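Local coordinates for uncharacterized protein Atu1656 (Agrobacterium tumefaciens, PDB 2OJH) that is of unknown function but belongs to the TolB family and folds as a six-bladed beta-propeller, at residues A[55-60]-A[64-69]; A[36-41]-A[71-76]; A[100-105]-A[110-115]; A[27-32]-A[251-256]. All coordinates share one frame; numbering follows the deposited sequence. Where two conformers were deposited one is given.

Contact 1: A[55-60]-A[64-69]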
# COMPACT_ATOMS: atom_id res chain seq x y z
N TYR A 55 5.65 15.68 1.09
CA TYR A 55 4.56 15.36 2.00
C TYR A 55 4.19 13.89 2.04
O TYR A 55 4.52 13.12 1.12
CB TYR A 55 3.32 16.20 1.71
CG TYR A 55 2.64 15.91 0.38
CD1 TYR A 55 1.67 14.90 0.28
CD2 TYR A 55 2.91 16.68 -0.76
CE1 TYR A 55 1.02 14.64 -0.92
CE2 TYR A 55 2.25 16.41 -1.98
CZ TYR A 55 1.31 15.40 -2.03
OH TYR A 55 0.64 15.11 -3.20
N LEU A 56 3.50 13.50 3.11
CA LEU A 56 2.88 12.19 3.18
C LEU A 56 1.38 12.30 2.96
O LEU A 56 0.75 13.28 3.37
CB LEU A 56 3.15 11.50 4.53
CG LEU A 56 4.61 11.38 4.97
CD1 LEU A 56 4.68 10.85 6.39
CD2 LEU A 56 5.44 10.49 4.02
N LEU A 57 0.83 11.28 2.30
CA LEU A 57 -0.61 11.17 2.09
C LEU A 57 -1.17 10.01 2.94
O LEU A 57 -0.78 8.83 2.77
CB LEU A 57 -0.93 11.02 0.60
CG LEU A 57 -2.42 11.06 0.21
CD1 LEU A 57 -2.97 12.48 0.31
CD2 LEU A 57 -2.58 10.50 -1.21
N LEU A 58 -2.04 10.37 3.88
CA LEU A 58 -2.62 9.40 4.82
C LEU A 58 -4.15 9.40 4.73
O LEU A 58 -4.76 10.39 4.34
CB LEU A 58 -2.28 9.80 6.27
CG LEU A 58 -0.91 9.61 6.95
CD1 LEU A 58 -0.64 8.23 7.46
CD2 LEU A 58 0.27 10.18 6.15
N ASN A 59 -4.77 8.31 5.15
CA ASN A 59 -6.22 8.38 5.38
C ASN A 59 -6.58 8.27 6.85
O ASN A 59 -5.88 7.63 7.66
CB ASN A 59 -7.00 7.35 4.54
CG ASN A 59 -6.58 5.94 4.84
OD1 ASN A 59 -5.50 5.52 4.45
ND2 ASN A 59 -7.41 5.20 5.55
N SER A 60 -7.73 8.86 7.18
CA SER A 60 -8.28 8.75 8.51
C SER A 60 -9.80 8.91 8.44
O SER A 60 -10.32 9.95 7.98
CB SER A 60 -7.67 9.81 9.43
OG SER A 60 -8.23 9.73 10.73
N LEU A 64 -8.99 11.79 3.17
CA LEU A 64 -7.55 11.82 2.87
C LEU A 64 -6.91 13.11 3.39
O LEU A 64 -7.52 14.18 3.29
CB LEU A 64 -7.29 11.77 1.36
CG LEU A 64 -7.28 10.46 0.59
CD1 LEU A 64 -6.81 10.84 -0.80
CD2 LEU A 64 -6.31 9.48 1.22
N TYR A 65 -5.67 13.00 3.86
CA TYR A 65 -4.93 14.15 4.39
C TYR A 65 -3.48 14.22 3.91
O TYR A 65 -2.79 13.19 3.85
CB TYR A 65 -4.90 14.10 5.92
CG TYR A 65 -6.25 14.18 6.57
CD1 TYR A 65 -7.02 13.04 6.77
CD2 TYR A 65 -6.75 15.39 7.04
CE1 TYR A 65 -8.28 13.11 7.38
CE2 TYR A 65 -8.00 15.47 7.67
CZ TYR A 65 -8.75 14.32 7.83
OH TYR A 65 -9.99 14.36 8.44
N ARG A 66 -3.00 15.43 3.62
CA ARG A 66 -1.57 15.66 3.38
C ARG A 66 -0.89 16.14 4.67
O ARG A 66 -1.40 17.03 5.36
CB ARG A 66 -1.36 16.71 2.28
CG ARG A 66 -1.94 16.35 0.92
CD ARG A 66 -1.67 17.45 -0.11
NE ARG A 66 -2.72 17.45 -1.14
CZ ARG A 66 -3.84 18.19 -1.09
NH1 ARG A 66 -4.73 18.13 -2.08
NH2 ARG A 66 -4.08 19.00 -0.05
N LEU A 67 0.26 15.53 5.00
CA LEU A 67 1.08 15.97 6.14
C LEU A 67 2.45 16.38 5.61
O LEU A 67 3.21 15.52 5.14
CB LEU A 67 1.24 14.85 7.15
CG LEU A 67 0.07 14.48 8.06
CD1 LEU A 67 -1.14 13.87 7.32
CD2 LEU A 67 0.62 13.49 9.07
N SER A 68 2.75 17.68 5.68
CA SER A 68 4.01 18.21 5.18
C SER A 68 5.20 17.74 6.01
O SER A 68 5.14 17.72 7.24
CB SER A 68 3.99 19.73 5.15
OG SER A 68 5.18 20.21 4.57
N LEU A 69 6.27 17.37 5.33
CA LEU A 69 7.49 16.88 5.99
C LEU A 69 8.46 18.00 6.41
O LEU A 69 9.40 17.75 7.16
CB LEU A 69 8.20 15.85 5.11
CG LEU A 69 7.44 14.51 5.06
CD1 LEU A 69 8.05 13.62 4.03
CD2 LEU A 69 7.42 13.81 6.43
O HOH W 1 -11.02 12.13 9.29
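Strands 55-60 and 64-68 pair as an antiparallel beta hairpin, the central pair of a four-stranded propeller blade, with L56 opposite L67 and L58 opposite Y65 as its hydrogen-bonded pairs. Each pair is closed by two backbone bonds: L56 N gives to L67 O at 2.9 Å, L67 N returns to L56 O at 2.8 Å, and L58 and Y65 do likewise. On one face Y55 and R66 lie side by side; with Y55 CG between its backbone N and carbonyl carbon (chi1 67°), the ring stands beside the extended arginine chain. R66 CD sits over one ring face, 4.1 Å from the centroid of Y55, a CH-pi contact, while the guanidinium plane is nearly perpendicular to the ring. Further along this face L64 CD2 packs on N59 CB at 4.0 Å. The other face is leucine-rich: L58 CD2 meets L67 CD1 at 4.1 Å, and just past the end of the strand L69 crosses L56 at about a right angle. At the hairpin end a water joins S60 O (2.6 Å) to Y65 OH (2.6 Å), in the plane of the tyrosine ring. Y99, from strand 98-103 of the next blade, bonds both Y55 OH and R66 NE; strand 45-49 pairs along L57 and N59, E76 and V78 pair with R66 and L64, and I24 of strand 22-28 packs against L56 and L58.

Contact 2: A[36-41]-A[71-76]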
# COMPACT_ATOMS: atom_id res chain seq x y z
N VAL A 36 9.92 10.56 14.16
CA VAL A 36 8.48 10.72 14.37
C VAL A 36 8.06 12.01 13.66
O VAL A 36 8.54 13.11 13.98
CB VAL A 36 8.16 10.80 15.87
CG1 VAL A 36 6.67 11.10 16.10
CG2 VAL A 36 8.61 9.53 16.59
N VAL A 37 7.18 11.87 12.67
CA VAL A 37 6.63 13.01 11.96
C VAL A 37 5.49 13.65 12.74
O VAL A 37 5.42 14.87 12.85
CB VAL A 37 6.11 12.59 10.57
CG1 VAL A 37 5.60 13.81 9.81
CG2 VAL A 37 7.23 11.95 9.80
N TRP A 38 4.58 12.83 13.27
CA TRP A 38 3.38 13.34 13.93
C TRP A 38 2.72 12.24 14.73
O TRP A 38 2.61 11.11 14.24
CB TRP A 38 2.40 13.83 12.86
CG TRP A 38 1.26 14.62 13.40
CD1 TRP A 38 1.34 15.80 14.10
CD2 TRP A 38 -0.12 14.33 13.25
NE1 TRP A 38 0.07 16.24 14.41
CE2 TRP A 38 -0.84 15.36 13.89
CE3 TRP A 38 -0.82 13.30 12.62
CZ2 TRP A 38 -2.24 15.39 13.93
CZ3 TRP A 38 -2.24 13.33 12.65
CH2 TRP A 38 -2.92 14.37 13.32
N GLN A 39 2.28 12.56 15.96
CA GLN A 39 1.48 11.65 16.77
C GLN A 39 0.12 12.25 16.98
O GLN A 39 -0.02 13.48 17.06
CB GLN A 39 2.15 11.33 18.11
CG GLN A 39 3.54 10.71 17.91
CD GLN A 39 4.09 10.11 19.16
OE1 GLN A 39 3.76 10.55 20.27
NE2 GLN A 39 4.98 9.12 19.00
N THR A 40 -0.90 11.39 17.08
CA THR A 40 -2.28 11.86 17.23
C THR A 40 -3.11 10.84 18.01
O THR A 40 -2.83 9.65 17.93
CB THR A 40 -2.94 12.16 15.85
OG1 THR A 40 -4.33 12.50 16.01
CG2 THR A 40 -2.81 10.98 14.92
N PRO A 41 -4.12 11.32 18.77
CA PRO A 41 -5.10 10.40 19.35
C PRO A 41 -6.11 9.84 18.32
O PRO A 41 -6.88 8.95 18.64
CB PRO A 41 -5.81 11.27 20.40
CG PRO A 41 -5.74 12.64 19.82
CD PRO A 41 -4.39 12.72 19.15
N GLY A 71 8.16 22.15 7.97
CA GLY A 71 7.17 23.06 8.54
C GLY A 71 6.04 22.27 9.19
O GLY A 71 6.28 21.21 9.76
N ASP A 72 4.82 22.79 9.06
CA ASP A 72 3.64 22.27 9.75
C ASP A 72 3.22 20.89 9.28
O ASP A 72 2.73 20.74 8.16
CB ASP A 72 2.47 23.26 9.60
CG ASP A 72 1.27 22.88 10.46
OD1 ASP A 72 1.33 21.85 11.17
OD2 ASP A 72 0.27 23.62 10.42
N PRO A 73 3.38 19.86 10.13
CA PRO A 73 2.96 18.51 9.76
C PRO A 73 1.47 18.25 10.00
O PRO A 73 0.99 17.16 9.70
CB PRO A 73 3.80 17.63 10.69
CG PRO A 73 3.96 18.47 11.94
CD PRO A 73 3.98 19.91 11.48
N SER A 74 0.75 19.23 10.53
CA SER A 74 -0.69 19.08 10.79
C SER A 74 -1.40 18.61 9.54
O SER A 74 -1.18 19.17 8.47
CB SER A 74 -1.31 20.38 11.25
OG SER A 74 -0.79 20.75 12.50
N PRO A 75 -2.25 17.57 9.66
CA PRO A 75 -2.95 17.03 8.50
C PRO A 75 -3.80 18.07 7.82
O PRO A 75 -4.56 18.79 8.47
CB PRO A 75 -3.84 15.95 9.11
CG PRO A 75 -3.14 15.55 10.34
CD PRO A 75 -2.60 16.85 10.89
N GLU A 76 -3.67 18.15 6.51
CA GLU A 76 -4.45 19.05 5.68
C GLU A 76 -5.42 18.19 4.84
O GLU A 76 -4.98 17.32 4.08
CB GLU A 76 -3.51 19.82 4.78
CG GLU A 76 -4.21 20.64 3.71
CD GLU A 76 -3.25 21.16 2.62
OE1 GLU A 76 -2.43 20.37 2.09
OE2 GLU A 76 -3.35 22.36 2.30
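W38 meets P73 and P75 through its indole, and almost all of the contact lies beyond its CB. That atom points at the 71-76 loop without reaching it; CG, anti to the backbone N (chi1 -168°), carries the ring system out to the prolines. On the five-membered ring CD1 comes within 4.3 Å of P73 CG, a loose apolar touch, and CE2 lies 3.8 Å from P75 CD. The six-membered ring does the closer packing. Its CZ2 is 3.4 Å from P75 CD, and at the far end CH2 reaches P75 CG at 3.2 Å, a tight contact. P75 CG stands over the ring face, 3.6 Å from the six-membered centroid and 28° off the normal, a CH-pi contact in which proline and indole cross at about a right angle. T40 CB lies over the rim of the opposite face, so the six-membered ring has a neighbour on either side. V37 adds a weaker touch, its CG1 4.3 Å from P73 CB. Within the loop, D72 OD1 accepts from both S74 N and S74 OG, an Asx turn that fixes the chain around P73. V37 and W38 both face I24 in a classic beta bulge of strand 33-40, the edge of its sheet; F44 meets the indole edge-to-face, while P75 packs on Y65 and L67 of strand 63-68, so the contact joins two adjacent blades.

Contact 3: A[100-105]-A[110-115]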
# COMPACT_ATOMS: atom_id res chain seq x y z
N ALA A 100 -4.95 8.17 -6.55
CA ALA A 100 -5.87 7.08 -6.73
C ALA A 100 -6.40 6.71 -5.35
O ALA A 100 -5.61 6.59 -4.38
CB ALA A 100 -5.17 5.91 -7.38
N ILE A 101 -7.73 6.55 -5.25
CA ILE A 101 -8.37 6.23 -3.96
C ILE A 101 -9.31 5.05 -4.15
O ILE A 101 -9.69 4.74 -5.29
CB ILE A 101 -9.18 7.43 -3.40
CG1 ILE A 101 -10.26 7.85 -4.40
CG2 ILE A 101 -8.24 8.64 -3.11
CD1 ILE A 101 -11.16 9.06 -3.93
N SER A 102 -9.68 4.40 -3.06
CA SER A 102 -10.61 3.31 -3.10
C SER A 102 -11.73 3.70 -2.13
O SER A 102 -11.50 3.81 -0.92
CB SER A 102 -9.91 2.03 -2.64
OG SER A 102 -8.78 1.75 -3.45
N ASP A 103 -12.93 3.93 -2.65
CA ASP A 103 -14.01 4.53 -1.87
C ASP A 103 -15.33 3.74 -2.00
O ASP A 103 -15.58 3.09 -3.02
CB ASP A 103 -14.20 5.97 -2.32
CG ASP A 103 -15.38 6.62 -1.65
OD1 ASP A 103 -15.20 7.10 -0.51
OD2 ASP A 103 -16.48 6.65 -2.26
N LYS A 104 -16.18 3.82 -0.98
CA LYS A 104 -17.43 3.07 -1.01
C LYS A 104 -18.73 3.87 -0.93
O LYS A 104 -19.78 3.30 -0.69
CB LYS A 104 -17.41 1.92 0.01
CG LYS A 104 -17.40 2.33 1.44
CD LYS A 104 -17.07 1.11 2.35
CE LYS A 104 -18.34 0.46 2.90
NZ LYS A 104 -18.03 -0.48 4.03
N VAL A 105 -18.67 5.18 -1.17
CA VAL A 105 -19.90 5.99 -1.18
C VAL A 105 -20.89 5.53 -2.26
O VAL A 105 -22.07 5.31 -1.98
CB VAL A 105 -19.60 7.52 -1.33
CG1 VAL A 105 -20.83 8.31 -1.74
CG2 VAL A 105 -19.03 8.05 -0.04
N SER A 110 -15.86 -1.20 -2.06
CA SER A 110 -14.70 -0.47 -2.57
C SER A 110 -14.66 -0.37 -4.09
O SER A 110 -14.72 -1.40 -4.78
CB SER A 110 -13.41 -1.12 -2.09
OG SER A 110 -12.29 -0.34 -2.48
N ALA A 111 -14.55 0.86 -4.60
CA ALA A 111 -14.36 1.15 -6.02
C ALA A 111 -13.20 2.13 -6.17
O ALA A 111 -13.03 3.04 -5.34
CB ALA A 111 -15.65 1.79 -6.60
N ILE A 112 -12.42 1.94 -7.23
CA ILE A 112 -11.19 2.70 -7.43
C ILE A 112 -11.52 3.97 -8.24
O ILE A 112 -12.29 3.92 -9.20
CB ILE A 112 -10.10 1.81 -8.11
CG1 ILE A 112 -9.66 0.68 -7.15
CG2 ILE A 112 -8.89 2.63 -8.47
CD1 ILE A 112 -8.73 -0.35 -7.84
N TYR A 113 -10.97 5.10 -7.82
CA TYR A 113 -11.13 6.36 -8.58
C TYR A 113 -9.77 7.04 -8.71
O TYR A 113 -8.87 6.79 -7.91
CB TYR A 113 -12.04 7.33 -7.84
CG TYR A 113 -13.44 6.81 -7.56
CD1 TYR A 113 -13.68 5.93 -6.49
CD2 TYR A 113 -14.51 7.21 -8.35
CE1 TYR A 113 -14.98 5.45 -6.25
CE2 TYR A 113 -15.80 6.77 -8.11
CZ TYR A 113 -16.02 5.87 -7.06
OH TYR A 113 -17.30 5.43 -6.84
N LEU A 114 -9.63 7.92 -9.70
CA LEU A 114 -8.48 8.84 -9.78
C LEU A 114 -9.03 10.24 -9.61
O LEU A 114 -10.18 10.49 -9.95
CB LEU A 114 -7.83 8.79 -11.18
CG LEU A 114 -7.33 7.42 -11.67
CD1 LEU A 114 -6.57 7.62 -12.98
CD2 LEU A 114 -6.47 6.78 -10.64
N LEU A 115 -8.23 11.14 -9.05
CA LEU A 115 -8.59 12.55 -8.95
C LEU A 115 -7.32 13.42 -9.00
O LEU A 115 -6.22 12.91 -8.85
CB LEU A 115 -9.41 12.81 -7.67
CG LEU A 115 -8.66 12.71 -6.34
CD1 LEU A 115 -9.24 13.72 -5.33
CD2 LEU A 115 -8.75 11.28 -5.86
O HOH W 2 -17.65 5.23 -4.14
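I101 turns CG1 between its backbone N and carbonyl carbon (chi1 59°), and Y113 sets CG anti to its carbonyl carbon (chi1 -59°), which brings I101 CG1 to 3.9 Å from Y113 CB. L115 swings in beyond them, its CD2 3.8 Å from I101 CD1. Beneath these side chains strands 100-103 and 111-115 form an antiparallel hairpin: I101 and Y113 trade two backbone bonds, as do D103 and A111, where D103 N reaches A111 O at 2.8 Å. The face of A100, S102, I112 and L114 is packed closely too, with A100 CB against L114 CD2 at 3.6 Å and S102 CB at 3.4 Å from S110 OG. S110 OG bonds S131 O and S102 OG bonds W133 N, both on strand 131-136 of the next blade, and S102 OG also bonds D89 O of its own. Toward the turn D103 OD2 accepts from V105 N, an Asx turn, and a water stands 2.6 Å from D103 OD2 and 2.7 Å from Y113 OH. The D103 carboxylate also takes I85 N on OD1. Apolar pairs thus alternate with buried polar groups, which are met by backbone groups, by water and, for Y113 OH, by the E106 side chain.

Contact 4: A[27-32]-A[251-256]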
# COMPACT_ATOMS: atom_id res chain seq x y z
N PHE A 27 11.48 5.57 8.53
CA PHE A 27 12.67 4.80 8.85
C PHE A 27 13.57 4.89 7.62
O PHE A 27 13.12 4.70 6.47
CB PHE A 27 12.31 3.35 9.11
CG PHE A 27 13.47 2.49 9.55
CD1 PHE A 27 13.88 2.50 10.87
CD2 PHE A 27 14.11 1.65 8.64
CE1 PHE A 27 14.97 1.69 11.29
CE2 PHE A 27 15.16 0.85 9.03
CZ PHE A 27 15.60 0.86 10.38
N ASN A 28 14.84 5.19 7.88
CA ASN A 28 15.83 5.28 6.83
C ASN A 28 16.57 3.95 6.82
O ASN A 28 17.21 3.58 7.80
CB ASN A 28 16.77 6.47 7.08
CG ASN A 28 17.83 6.62 5.98
OD1 ASN A 28 18.52 5.66 5.64
ND2 ASN A 28 17.97 7.84 5.43
N ILE A 29 16.47 3.21 5.72
CA ILE A 29 17.11 1.90 5.65
C ILE A 29 18.62 1.94 5.43
O ILE A 29 19.30 0.94 5.63
CB ILE A 29 16.45 0.97 4.59
CG1 ILE A 29 16.67 1.50 3.16
CG2 ILE A 29 14.95 0.73 4.90
CD1 ILE A 29 16.60 0.35 2.05
N ARG A 30 19.15 3.10 5.03
CA ARG A 30 20.60 3.23 4.84
C ARG A 30 21.33 3.49 6.17
O ARG A 30 22.34 2.86 6.47
CB ARG A 30 20.89 4.36 3.84
CG ARG A 30 20.13 4.22 2.51
CD ARG A 30 20.29 2.83 1.89
NE ARG A 30 19.53 2.72 0.64
CZ ARG A 30 19.33 1.60 -0.03
NH1 ARG A 30 19.84 0.44 0.41
NH2 ARG A 30 18.63 1.62 -1.15
N THR A 31 20.81 4.43 6.96
CA THR A 31 21.42 4.84 8.23
C THR A 31 20.80 4.08 9.40
O THR A 31 21.34 4.10 10.51
CB THR A 31 21.20 6.32 8.47
OG1 THR A 31 19.80 6.55 8.59
CG2 THR A 31 21.75 7.17 7.31
N ARG A 32 19.67 3.42 9.14
CA ARG A 32 18.90 2.66 10.13
C ARG A 32 18.42 3.55 11.29
O ARG A 32 18.35 3.13 12.43
CB ARG A 32 19.67 1.41 10.59
CG ARG A 32 20.01 0.41 9.44
CD ARG A 32 18.76 -0.29 8.95
NE ARG A 32 18.93 -1.06 7.71
CZ ARG A 32 19.00 -2.38 7.66
NH1 ARG A 32 18.95 -3.10 8.77
NH2 ARG A 32 19.15 -2.99 6.48
N VAL A 251 8.32 -5.45 11.04
CA VAL A 251 8.53 -4.78 9.77
C VAL A 251 9.83 -5.39 9.23
O VAL A 251 10.88 -5.33 9.88
CB VAL A 251 8.59 -3.24 9.91
CG1 VAL A 251 8.96 -2.55 8.59
CG2 VAL A 251 7.23 -2.70 10.43
N GLN A 252 9.72 -6.01 8.05
CA GLN A 252 10.79 -6.77 7.47
C GLN A 252 11.32 -6.11 6.23
O GLN A 252 10.62 -5.33 5.58
CB GLN A 252 10.29 -8.16 7.05
CG GLN A 252 9.58 -8.94 8.11
CD GLN A 252 10.53 -9.56 9.07
OE1 GLN A 252 10.82 -8.99 10.10
NE2 GLN A 252 11.06 -10.73 8.72
N LEU A 253 12.55 -6.47 5.88
CA LEU A 253 13.17 -6.01 4.65
C LEU A 253 13.91 -7.19 4.04
O LEU A 253 14.47 -8.04 4.77
CB LEU A 253 14.16 -4.86 4.94
CG LEU A 253 14.65 -3.98 3.77
CD1 LEU A 253 13.57 -3.06 3.33
CD2 LEU A 253 15.91 -3.14 4.15
N MSE A 254 13.91 -7.24 2.71
CA MSE A 254 14.67 -8.24 1.95
C MSE A 254 15.10 -7.72 0.58
O MSE A 254 14.59 -6.71 0.10
CB MSE A 254 13.80 -9.48 1.76
CG MSE A 254 12.60 -9.18 0.86
SE MSE A 254 11.36 -10.68 0.79
CE MSE A 254 9.89 -9.78 -0.10
N ASP A 255 16.01 -8.46 -0.06
CA ASP A 255 16.43 -8.19 -1.45
C ASP A 255 15.26 -8.46 -2.41
O ASP A 255 14.32 -9.19 -2.05
CB ASP A 255 17.63 -9.09 -1.82
CG ASP A 255 18.89 -8.80 -0.98
OD1 ASP A 255 19.01 -7.69 -0.42
OD2 ASP A 255 19.78 -9.68 -0.89
N MSE A 256 15.30 -7.87 -3.61
CA MSE A 256 14.27 -8.16 -4.64
C MSE A 256 13.98 -9.65 -4.88
O MSE A 256 12.85 -10.02 -5.20
CB MSE A 256 14.66 -7.57 -5.99
CG MSE A 256 14.79 -6.10 -6.04
SE MSE A 256 13.19 -5.16 -5.48
CE MSE A 256 12.02 -5.53 -6.93
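I29 and L253 hold this small contact together mainly through one methyl, L253 CD2, which makes the nearest approaches to the 27-32 turn. Three atoms of I29 surround it at similar range, CG2 and CD1 each 4.1 Å from L253 CD2 and CB slightly farther, and the two side chains cross at about a right angle. With CG of L253 anti to its backbone N (chi1 -164°), that methyl is thrust toward the turn. This is the buried, close-fitting half, and it is purely van der Waals. The outer, solvent side is sparser: exposed R32 brings only NH2 up to L253 CD2, at 4.0 Å, with no hydrogen bond across. Its guanidinium is steered instead by its own turn: R32 NE gives to I29 O at 2.9 Å, with the carbonyl oxygen close to the guanidinium plane, and NH1 makes a salt bridge to E262. The turn is stiffened by N28 OD1, which accepts from R30 N at 2.7 Å and from T31 N at 2.9 Å, an Asx turn and Asx motif together. R30 folds back so that I29 CD1 lies over the centre of its guanidinium, 3.6 Å above the plane, while D284 and D229 take its charge. The contact joins the end of strand 22-28 to strand 247-255 in the adjacent blade; strand 262-267 fills in beside it, its L264 touching F27, R32 and L253, and F286 of strand 285-291 packs on I29.

Contacts 1 and 3 are hairpins inside blades, regular and rich in backbone bonds; contact 3 is the more buried, whereas contact 1 mixes a leucine face with partly exposed Y55 and R66. Contacts 2 and 4 join blades side chain to side chain and have no hydrogen bonds across: contact 2 is proline packing on an indole face, its centre about 20 Å from the centre of the chain, contact 4 a small aliphatic touch edged by an exposed arginine. Both draw on the same sheet, in which strands 22-28 and 33-40 are neighbours. Contacts 1 and 2 share a blade and meet through the R66-E76 salt bridge; L64 packing on I101 links contact 1 to contact 3.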